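Long-range contacts in heat shock protein, putative (Plasmodium falciparum, PDB 1Y6Z), which probably acts as an ATP-dependent folding chaperone of the Hsp90 family, this chain being its middle domain: residues E68-I73 / W93-R98; V77-I82 / I100-N105; Y205-E210 / Y229-S234. All blocks are in the same frame, centred on the assembly; numbering follows the deposited sequence.

In the fold
Contacts 1 and 2 lie at the two ends of the strand pair 73-77 and 98-103, in one mixed sheet of the Hsp90 middle domain, their centres about 18 Å apart. Contact 1 joins the two loops that lead into these parallel neighbours; contact 2 lies where they end. I73 and V101 touch between them. The segments of the two contacts alternate along the chain, so both tie the same two parts of the sequence. Contact 3 comes later, beyond the long helices 121-141 and 145-164, in a parallel sheet on the opposite side of the chain's centre. Its centre lies about 31 Å from that of contact 1 and 47 Å from that of contact 2, so contact 3 belongs to a different sheet from contacts 1 and 2.

Contact 1: residues E68-I73 / W93-R98; sequences EESRGI and WLTFLR
G72 lies against one face of the R98 guanidinium where two loops enter neighbouring parallel strands, 73-77 and 98-103, of the mixed sheet in this Hsp90 middle domain. Its CA stands 3.3 Å from NH1 of R98, and CD of the same arginine comes within 3.5 Å of G72 CA. With a positive phi of 66°, G72 turns the chain into the strand as it passes under the flat group. The contact between the segments is one of packing and CH...O approach, without direct hydrogen bonds: R98 CA points its hydrogen at G72 O across 3.3 Å, while a backbone bond between G72 and G99 starts the strand pairing just beyond.

R98 owes its position to a chain that folds back on its own segment, bent at chi2 (-68°), which carries its end across to G72 although the side chain sets out away from it. The guanidinium's other terminal nitrogen, NH2, forms a salt bridge with E60, and Y23 and F27 of helix 16-27 pack on the arginine. Beside this pair, I73 brings CG1 to 4.3 Å from L97 O, the closest approach between those two residues. Farther along, S70 OG faces T95 OG1 at 3.6 Å. L94 to L97 form a type I turn, whose carbonyls restrain the guanidinium: NH1 reaches T95 O at 2.9 Å in the carbonyl plane, and L97 O, also 2.9 Å from NH1, from above the carbonyl plane, with both oxygens lying in the plane of the guanidinium.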
loop_
_atom_site.group_PDB
_atom_site.type_symbol
_atom_site.label_atom_id
_atom_site.label_comp_id
_atom_site.label_asym_id
_atom_site.label_seq_id
_atom_site.Cartn_x
_atom_site.Cartn_y
_atom_site.Cartn_z
ATOM N N GLU B 68 -25.390 -10.753 -12.299
ATOM C CA GLU B 68 -25.330 -10.072 -13.596
ATOM C C GLU B 68 -25.729 -8.601 -13.474
ATOM O O GLU B 68 -25.426 -7.776 -14.350
ATOM C CB GLU B 68 -26.216 -10.788 -14.608
ATOM C CG GLU B 68 -27.694 -10.455 -14.470
ATOM C CD GLU B 68 -28.596 -11.381 -15.255
ATOM O OE1 GLU B 68 -28.081 -12.114 -16.140
ATOM O OE2 GLU B 68 -29.829 -11.360 -14.988
ATOM N N GLU B 69 -26.382 -8.289 -12.358
ATOM C CA GLU B 69 -26.950 -6.980 -12.125
ATOM C C GLU B 69 -25.963 -6.070 -11.422
ATOM O O GLU B 69 -26.084 -4.835 -11.493
ATOM C CB GLU B 69 -28.201 -7.122 -11.280
ATOM C CG GLU B 69 -29.242 -8.058 -11.885
ATOM C CD GLU B 69 -30.503 -8.136 -11.053
ATOM O OE1 GLU B 69 -30.940 -7.075 -10.548
ATOM O OE2 GLU B 69 -31.052 -9.251 -10.905
ATOM N N SER B 70 -24.987 -6.700 -10.759
ATOM C CA SER B 70 -24.006 -6.038 -9.895
ATOM C C SER B 70 -24.596 -4.894 -9.069
ATOM O O SER B 70 -24.422 -3.711 -9.398
ATOM C CB SER B 70 -22.783 -5.598 -10.699
ATOM O OG SER B 70 -21.604 -5.966 -9.998
ATOM N N ARG B 71 -25.294 -5.256 -7.996
ATOM C CA ARG B 71 -25.972 -4.278 -7.140
ATOM C C ARG B 71 -25.013 -3.551 -6.188
ATOM O O ARG B 71 -24.334 -2.591 -6.590
ATOM C CB ARG B 71 -27.114 -4.955 -6.345
ATOM C CG ARG B 71 -28.268 -5.524 -7.195
ATOM C CD ARG B 71 -28.904 -4.457 -8.092
ATOM N NE ARG B 71 -30.094 -4.966 -8.772
ATOM C CZ ARG B 71 -31.121 -4.223 -9.193
ATOM N NH1 ARG B 71 -31.130 -2.903 -9.016
ATOM N NH2 ARG B 71 -32.148 -4.805 -9.809
ATOM N N GLY B 72 -25.033 -3.975 -4.927
ATOM C CA GLY B 72 -23.978 -3.739 -3.948
ATOM C C GLY B 72 -23.700 -2.346 -3.491
ATOM O O GLY B 72 -23.812 -2.040 -2.304
ATOM N N ILE B 73 -23.256 -1.505 -4.413
ATOM C CA ILE B 73 -22.964 -0.128 -4.090
ATOM C C ILE B 73 -24.046 0.844 -4.597
ATOM O O ILE B 73 -24.392 0.876 -5.790
ATOM C CB ILE B 73 -21.568 0.261 -4.567
ATOM C CG1 ILE B 73 -20.520 -0.697 -3.925
ATOM C CG2 ILE B 73 -21.278 1.670 -4.228
ATOM C CD1 ILE B 73 -19.102 -0.265 -4.216
ATOM N N TRP B 93 -14.195 -8.454 -9.079
ATOM C CA TRP B 93 -13.769 -9.213 -7.905
ATOM C C TRP B 93 -14.236 -8.521 -6.595
ATOM O O TRP B 93 -14.306 -9.165 -5.569
ATOM C CB TRP B 93 -12.276 -9.500 -7.885
ATOM C CG TRP B 93 -11.441 -8.341 -7.598
ATOM C CD1 TRP B 93 -10.987 -7.443 -8.503
ATOM C CD2 TRP B 93 -10.967 -7.902 -6.295
ATOM N NE1 TRP B 93 -10.273 -6.462 -7.866
ATOM C CE2 TRP B 93 -10.193 -6.756 -6.517
ATOM C CE3 TRP B 93 -11.083 -8.417 -4.975
ATOM C CZ2 TRP B 93 -9.548 -6.052 -5.455
ATOM C CZ3 TRP B 93 -10.405 -7.747 -3.921
ATOM C CH2 TRP B 93 -9.672 -6.563 -4.174
ATOM N N LEU B 94 -14.603 -7.247 -6.668
ATOM C CA LEU B 94 -15.121 -6.502 -5.521
ATOM C C LEU B 94 -16.643 -6.421 -5.403
ATOM O O LEU B 94 -17.144 -5.619 -4.609
ATOM C CB LEU B 94 -14.592 -5.067 -5.566
ATOM C CG LEU B 94 -13.123 -5.073 -5.169
ATOM C CD1 LEU B 94 -12.595 -3.740 -5.624
ATOM C CD2 LEU B 94 -12.986 -5.272 -3.609
ATOM N N THR B 95 -17.346 -7.257 -6.164
ATOM C CA THR B 95 -18.816 -7.338 -6.188
ATOM C C THR B 95 -19.395 -7.624 -4.800
ATOM O O THR B 95 -20.545 -7.305 -4.545
ATOM C CB THR B 95 -19.341 -8.417 -7.186
ATOM O OG1 THR B 95 -20.782 -8.316 -7.338
ATOM C CG2 THR B 95 -18.973 -9.834 -6.754
ATOM N N PHE B 96 -18.599 -8.235 -3.926
ATOM C CA PHE B 96 -19.106 -8.605 -2.562
ATOM C C PHE B 96 -19.192 -7.392 -1.641
ATOM O O PHE B 96 -19.853 -7.461 -0.628
ATOM C CB PHE B 96 -18.283 -9.716 -1.904
ATOM C CG PHE B 96 -16.853 -9.313 -1.593
ATOM C CD1 PHE B 96 -15.842 -9.519 -2.511
ATOM C CD2 PHE B 96 -16.542 -8.682 -0.372
ATOM C CE1 PHE B 96 -14.499 -9.177 -2.242
ATOM C CE2 PHE B 96 -15.186 -8.274 -0.107
ATOM C CZ PHE B 96 -14.190 -8.546 -1.027
ATOM N N LEU B 97 -18.545 -6.264 -1.969
ATOM C CA LEU B 97 -18.634 -5.093 -1.117
ATOM C C LEU B 97 -20.080 -4.514 -1.147
ATOM O O LEU B 97 -20.748 -4.562 -2.171
ATOM C CB LEU B 97 -17.716 -3.964 -1.708
ATOM C CG LEU B 97 -16.207 -4.076 -1.663
ATOM C CD1 LEU B 97 -15.693 -2.717 -2.271
ATOM C CD2 LEU B 97 -15.757 -4.128 -0.262
ATOM N N ARG B 98 -20.528 -3.965 -0.032
ATOM C CA ARG B 98 -21.776 -3.225 0.022
ATOM C C ARG B 98 -21.400 -1.836 0.533
ATOM O O ARG B 98 -20.551 -1.695 1.415
ATOM C CB ARG B 98 -22.786 -3.916 0.948
ATOM C CG ARG B 98 -23.206 -5.303 0.477
ATOM C CD ARG B 98 -24.012 -5.138 -0.771
ATOM N NE ARG B 98 -24.536 -6.357 -1.408
ATOM C CZ ARG B 98 -23.953 -6.979 -2.429
ATOM N NH1 ARG B 98 -22.771 -6.594 -2.861
ATOM N NH2 ARG B 98 -24.526 -8.049 -2.976
#

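Contact 2: residues V77-I82 / I100-N105; sequences VKRVFI and IVDSEN
V77 and S103 pair as parallel strand neighbours, and the tight part of this contact gathers where their strands end. K78 N donates to S103 O over 3.0 Å. The hydrogen on V77 CA points at the same oxygen, V77 CA to S103 O being 3.4 Å, so one carbonyl serves two successive residues of the partner segment. The side chain of V77 is drawn in too, its CG1 branch lying 3.1 Å from N105 O.

Next to it the carboxylate of D102 takes hold of the turn. Its CG is anti to its backbone N (chi1 -171°), which swings the acid to the turn, and OD2 accepts from R79 N at 3.1 Å on the syn side. The other oxygen, OD1, takes its hydrogen bond from the indole NE1 of W7, and R79 CG passes close to it at 3.1 Å, the side chains of R79 and D102 crossing at a slant. With OD2 on the turn and OD1 on W7, both oxygens of this buried carboxylate are held and its rotation is restrained.

Toward solvent the fit becomes loose. The extended side chain of K78 crosses that of E104 at about a right angle, and K78 CE rests 3.7 Å from the backbone oxygen E104 O. Their charges do not meet, K78 NZ lying 5.5 Å from E104 OE1, so any attraction between them is probably weak. Of R79 only the end is loose: the chain bends at chi3 and sets NE 5.2 Å from OD1 of D102.

V77 and V80 close the turn with a reciprocal pair of backbone hydrogen bonds, and K78 and R79 both have positive phi: a beta hairpin with a two-residue type I' turn, in which 73-77 runs parallel beside 98-103 and 80-83 follows antiparallel at the sheet edge.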
loop_
_atom_site.group_PDB
_atom_site.type_symbol
_atom_site.label_atom_id
_atom_site.label_comp_id
_atom_site.label_asym_id
_atom_site.label_seq_id
_atom_site.Cartn_x
_atom_site.Cartn_y
_atom_site.Cartn_z
ATOM N N VAL B 77 -26.421 11.190 -5.627
ATOM C CA VAL B 77 -25.884 12.463 -6.112
ATOM C C VAL B 77 -26.583 13.497 -5.240
ATOM O O VAL B 77 -27.787 13.379 -4.976
ATOM C CB VAL B 77 -26.133 12.687 -7.640
ATOM C CG1 VAL B 77 -25.531 13.989 -8.117
ATOM C CG2 VAL B 77 -25.510 11.560 -8.451
ATOM N N LYS B 78 -25.822 14.465 -4.743
ATOM C CA LYS B 78 -26.342 15.510 -3.851
ATOM C C LYS B 78 -27.344 14.962 -2.833
ATOM O O LYS B 78 -28.372 15.590 -2.537
ATOM C CB LYS B 78 -26.952 16.681 -4.655
ATOM C CG LYS B 78 -26.086 17.228 -5.800
ATOM C CD LYS B 78 -26.834 18.305 -6.605
ATOM C CE LYS B 78 -25.878 19.170 -7.436
ATOM N NZ LYS B 78 -26.495 20.526 -7.733
ATOM N N ARG B 79 -27.016 13.783 -2.295
ATOM C CA ARG B 79 -27.818 13.058 -1.279
ATOM C C ARG B 79 -29.134 12.463 -1.778
ATOM O O ARG B 79 -29.905 11.914 -1.003
ATOM C CB ARG B 79 -28.006 13.890 -0.006
ATOM C CG ARG B 79 -26.715 14.540 0.457
ATOM C CD ARG B 79 -26.912 15.580 1.546
ATOM N NE ARG B 79 -27.960 15.190 2.482
ATOM C CZ ARG B 79 -29.137 15.795 2.574
ATOM N NH1 ARG B 79 -30.042 15.360 3.447
ATOM N NH2 ARG B 79 -29.412 16.832 1.788
ATOM N N VAL B 80 -29.383 12.506 -3.082
ATOM C CA VAL B 80 -30.527 11.738 -3.576
ATOM C C VAL B 80 -30.075 10.417 -4.152
ATOM O O VAL B 80 -29.136 10.361 -4.943
ATOM C CB VAL B 80 -31.484 12.506 -4.591
ATOM C CG1 VAL B 80 -31.855 13.883 -4.057
ATOM C CG2 VAL B 80 -30.876 12.597 -5.926
ATOM N N PHE B 81 -30.775 9.369 -3.753
ATOM C CA PHE B 81 -30.533 8.045 -4.264
ATOM C C PHE B 81 -30.819 7.962 -5.760
ATOM O O PHE B 81 -31.905 8.365 -6.224
ATOM C CB PHE B 81 -31.376 7.026 -3.514
ATOM C CG PHE B 81 -31.207 5.617 -4.022
ATOM C CD1 PHE B 81 -29.943 4.992 -3.988
ATOM C CD2 PHE B 81 -32.308 4.909 -4.546
ATOM C CE1 PHE B 81 -29.783 3.699 -4.465
ATOM C CE2 PHE B 81 -32.157 3.619 -5.001
ATOM C CZ PHE B 81 -30.895 2.997 -4.967
ATOM N N ILE B 82 -29.835 7.461 -6.507
ATOM C CA ILE B 82 -29.955 7.272 -7.947
ATOM C C ILE B 82 -30.293 5.830 -8.315
ATOM O O ILE B 82 -31.350 5.553 -8.899
ATOM C CB ILE B 82 -28.704 7.745 -8.688
ATOM C CG1 ILE B 82 -28.367 9.192 -8.298
ATOM C CG2 ILE B 82 -28.877 7.589 -10.210
ATOM C CD1 ILE B 82 -28.027 10.051 -9.445
ATOM N N ILE B 100 -21.957 2.882 -0.004
ATOM C CA ILE B 100 -22.586 4.018 -0.604
ATOM C C ILE B 100 -21.510 4.921 -1.169
ATOM O O ILE B 100 -20.399 4.999 -0.639
ATOM C CB ILE B 100 -23.572 4.767 0.388
ATOM C CG1 ILE B 100 -22.822 5.637 1.390
ATOM C CG2 ILE B 100 -24.578 3.747 1.131
ATOM C CD1 ILE B 100 -22.497 7.091 0.873
ATOM N N VAL B 101 -21.856 5.633 -2.230
ATOM C CA VAL B 101 -21.051 6.772 -2.679
ATOM C C VAL B 101 -22.010 7.964 -2.835
ATOM O O VAL B 101 -23.054 7.825 -3.483
ATOM C CB VAL B 101 -20.410 6.503 -4.057
ATOM C CG1 VAL B 101 -19.607 7.772 -4.521
ATOM C CG2 VAL B 101 -19.520 5.286 -4.031
ATOM N N ASP B 102 -21.687 9.097 -2.224
ATOM C CA ASP B 102 -22.457 10.321 -2.504
ATOM C C ASP B 102 -21.553 11.347 -3.138
ATOM O O ASP B 102 -20.654 11.867 -2.476
ATOM C CB ASP B 102 -23.047 10.891 -1.236
ATOM C CG ASP B 102 -24.036 12.041 -1.498
ATOM O OD1 ASP B 102 -24.652 12.491 -0.529
ATOM O OD2 ASP B 102 -24.218 12.469 -2.646
ATOM N N SER B 103 -21.826 11.616 -4.412
ATOM C CA SER B 103 -21.077 12.535 -5.260
ATOM C C SER B 103 -21.717 13.926 -5.325
ATOM O O SER B 103 -22.938 14.065 -5.329
ATOM C CB SER B 103 -21.002 11.959 -6.676
ATOM O OG SER B 103 -19.918 12.523 -7.392
ATOM N N GLU B 104 -20.878 14.958 -5.386
ATOM C CA GLU B 104 -21.351 16.331 -5.632
ATOM C C GLU B 104 -21.750 16.576 -7.102
ATOM O O GLU B 104 -22.550 17.472 -7.405
ATOM C CB GLU B 104 -20.266 17.337 -5.215
ATOM C CG GLU B 104 -20.778 18.753 -4.952
ATOM C CD GLU B 104 -21.676 18.821 -3.727
ATOM O OE1 GLU B 104 -22.897 19.034 -3.915
ATOM O OE2 GLU B 104 -21.162 18.653 -2.586
ATOM N N ASN B 105 -21.200 15.764 -8.001
ATOM C CA ASN B 105 -21.243 16.008 -9.440
ATOM C C ASN B 105 -21.918 14.867 -10.187
ATOM O O ASN B 105 -23.085 14.567 -9.934
ATOM C CB ASN B 105 -19.821 16.227 -9.977
ATOM C CG ASN B 105 -19.204 17.563 -9.511
ATOM O OD1 ASN B 105 -19.841 18.342 -8.784
ATOM N ND2 ASN B 105 -17.962 17.824 -9.927
#

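Contact 3: residues Y205-E210 / Y229-S234; sequences YYISGE and YDVLFS
I207 and L232 knit two parallel strands, 204-208 and 231-234, by backbone hydrogen bonds taken in alternation. L232 N donates to Y205 O, and L232 O receives I207 N at 2.9 Å. S234 repeats the pattern: its N donates to I207 O at 3.2 Å, whereas its O accepts from G209 N in a short bond of 2.6 Å that carries the pairing one residue past the strand. CA-H...O approaches fill in between, as from Y206 CA to L232 O.

The apolar contacts fall on two faces. On one, I207 CG2 sits 3.6 Å from V231 CG1 and comes in at the edge of the F233 ring, 3.7 Å from CD2; a chi1 of -176° sends I207 CG1 elsewhere and leaves CG2 to do the touching. Nearby, Y205 CE1 meets Y229 CD2 at 3.7 Å, the two side chains set at a slant to each other. On the other face Y206 CB packs on L232 CB, and its ring reaches S234 CB.

Among polar ends, the hydroxyls of S208 and S234 share OE2 of E240. That residue belongs to helix 237-249, which covers the Y206 and S234 face; helix 222-226, part of the beta-alpha-beta crossover between the strands, packs on Y205 and V231, and strand 256-258 pairs with the far edge of 204-208.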
loop_
_atom_site.group_PDB
_atom_site.type_symbol
_atom_site.label_atom_id
_atom_site.label_comp_id
_atom_site.label_asym_id
_atom_site.label_seq_id
_atom_site.Cartn_x
_atom_site.Cartn_y
_atom_site.Cartn_z
ATOM N N TYR B 205 6.431 -23.417 -5.337
ATOM C CA TYR B 205 5.819 -24.558 -6.029
ATOM C C TYR B 205 4.401 -24.728 -5.605
ATOM O O TYR B 205 4.087 -24.434 -4.478
ATOM C CB TYR B 205 6.590 -25.859 -5.753
ATOM C CG TYR B 205 8.000 -25.793 -6.286
ATOM C CD1 TYR B 205 9.065 -25.322 -5.483
ATOM C CD2 TYR B 205 8.267 -26.151 -7.607
ATOM C CE1 TYR B 205 10.376 -25.237 -6.002
ATOM C CE2 TYR B 205 9.555 -26.082 -8.131
ATOM C CZ TYR B 205 10.600 -25.635 -7.325
ATOM O OH TYR B 205 11.852 -25.562 -7.887
ATOM N N TYR B 206 3.554 -25.212 -6.511
ATOM C CA TYR B 206 2.234 -25.704 -6.138
ATOM C C TYR B 206 1.835 -26.980 -6.877
ATOM O O TYR B 206 2.435 -27.319 -7.874
ATOM C CB TYR B 206 1.166 -24.615 -6.342
ATOM C CG TYR B 206 0.749 -24.383 -7.764
ATOM C CD1 TYR B 206 -0.378 -25.023 -8.284
ATOM C CD2 TYR B 206 1.442 -23.497 -8.571
ATOM C CE1 TYR B 206 -0.785 -24.799 -9.580
ATOM C CE2 TYR B 206 1.045 -23.276 -9.890
ATOM C CZ TYR B 206 -0.075 -23.939 -10.370
ATOM O OH TYR B 206 -0.490 -23.713 -11.653
ATOM N N ILE B 207 0.806 -27.656 -6.380
ATOM C CA ILE B 207 0.325 -28.923 -6.985
ATOM C C ILE B 207 -1.202 -29.095 -6.940
ATOM O O ILE B 207 -1.802 -29.100 -5.853
ATOM C CB ILE B 207 1.020 -30.168 -6.346
ATOM C CG1 ILE B 207 0.579 -31.467 -7.048
ATOM C CG2 ILE B 207 0.777 -30.274 -4.810
ATOM C CD1 ILE B 207 1.586 -32.611 -6.895
ATOM N N SER B 208 -1.815 -29.255 -8.121
ATOM C CA SER B 208 -3.232 -29.661 -8.199
ATOM C C SER B 208 -3.529 -30.860 -7.283
ATOM O O SER B 208 -2.961 -31.962 -7.448
ATOM C CB SER B 208 -3.636 -29.983 -9.641
ATOM O OG SER B 208 -3.543 -28.838 -10.485
ATOM N N GLY B 209 -4.399 -30.626 -6.303
ATOM C CA GLY B 209 -4.824 -31.639 -5.357
ATOM C C GLY B 209 -6.325 -31.845 -5.456
ATOM O O GLY B 209 -7.039 -31.055 -6.101
ATOM N N GLU B 210 -6.795 -32.920 -4.822
ATOM C CA GLU B 210 -8.199 -33.307 -4.833
ATOM C C GLU B 210 -8.797 -33.021 -3.461
ATOM O O GLU B 210 -9.975 -32.671 -3.341
ATOM C CB GLU B 210 -8.313 -34.800 -5.192
ATOM C CG GLU B 210 -9.707 -35.417 -5.135
ATOM C CD GLU B 210 -10.633 -34.959 -6.264
ATOM O OE1 GLU B 210 -11.859 -35.187 -6.127
ATOM O OE2 GLU B 210 -10.152 -34.386 -7.272
ATOM N N TYR B 229 11.370 -28.964 0.193
ATOM C CA TYR B 229 10.730 -27.700 -0.217
ATOM C C TYR B 229 9.248 -27.770 0.174
ATOM O O TYR B 229 8.640 -28.859 0.127
ATOM C CB TYR B 229 10.896 -27.457 -1.715
ATOM C CG TYR B 229 12.298 -27.094 -2.178
ATOM C CD1 TYR B 229 13.344 -26.892 -1.263
ATOM C CD2 TYR B 229 12.576 -26.969 -3.546
ATOM C CE1 TYR B 229 14.633 -26.563 -1.694
ATOM C CE2 TYR B 229 13.875 -26.619 -4.003
ATOM C CZ TYR B 229 14.887 -26.427 -3.069
ATOM O OH TYR B 229 16.157 -26.090 -3.493
ATOM N N ASP B 230 8.652 -26.639 0.586
ATOM C CA ASP B 230 7.196 -26.628 0.720
ATOM C C ASP B 230 6.553 -26.500 -0.649
ATOM O O ASP B 230 7.154 -25.965 -1.586
ATOM C CB ASP B 230 6.702 -25.532 1.696
ATOM C CG ASP B 230 5.259 -25.787 2.199
ATOM O OD1 ASP B 230 4.736 -26.898 2.010
ATOM O OD2 ASP B 230 4.660 -24.871 2.819
ATOM N N VAL B 231 5.316 -26.991 -0.745
ATOM C CA VAL B 231 4.511 -26.905 -1.938
ATOM C C VAL B 231 3.087 -26.556 -1.517
ATOM O O VAL B 231 2.491 -27.206 -0.663
ATOM C CB VAL B 231 4.453 -28.249 -2.700
ATOM C CG1 VAL B 231 3.517 -28.176 -3.906
ATOM C CG2 VAL B 231 5.828 -28.614 -3.194
ATOM N N LEU B 232 2.531 -25.537 -2.163
ATOM C CA LEU B 232 1.134 -25.156 -1.902
ATOM C C LEU B 232 0.178 -26.080 -2.625
ATOM O O LEU B 232 0.507 -26.600 -3.691
ATOM C CB LEU B 232 0.864 -23.754 -2.441
ATOM C CG LEU B 232 1.905 -22.723 -2.034
ATOM C CD1 LEU B 232 1.747 -21.500 -2.998
ATOM C CD2 LEU B 232 1.688 -22.448 -0.554
ATOM N N PHE B 233 -1.025 -26.219 -2.081
ATOM C CA PHE B 233 -2.058 -27.019 -2.737
ATOM C C PHE B 233 -3.115 -26.175 -3.472
ATOM O O PHE B 233 -3.708 -25.261 -2.889
ATOM C CB PHE B 233 -2.755 -27.898 -1.696
ATOM C CG PHE B 233 -1.830 -28.840 -0.937
ATOM C CD1 PHE B 233 -2.126 -29.200 0.373
ATOM C CD2 PHE B 233 -0.676 -29.363 -1.532
ATOM C CE1 PHE B 233 -1.280 -30.079 1.086
ATOM C CE2 PHE B 233 0.187 -30.235 -0.822
ATOM C CZ PHE B 233 -0.110 -30.583 0.464
ATOM N N SER B 234 -3.320 -26.488 -4.750
ATOM C CA SER B 234 -4.468 -26.028 -5.527
ATOM C C SER B 234 -5.598 -27.090 -5.438
ATOM O O SER B 234 -5.418 -28.271 -5.755
ATOM C CB SER B 234 -4.050 -25.709 -6.964
ATOM O OG SER B 234 -5.165 -25.520 -7.822
#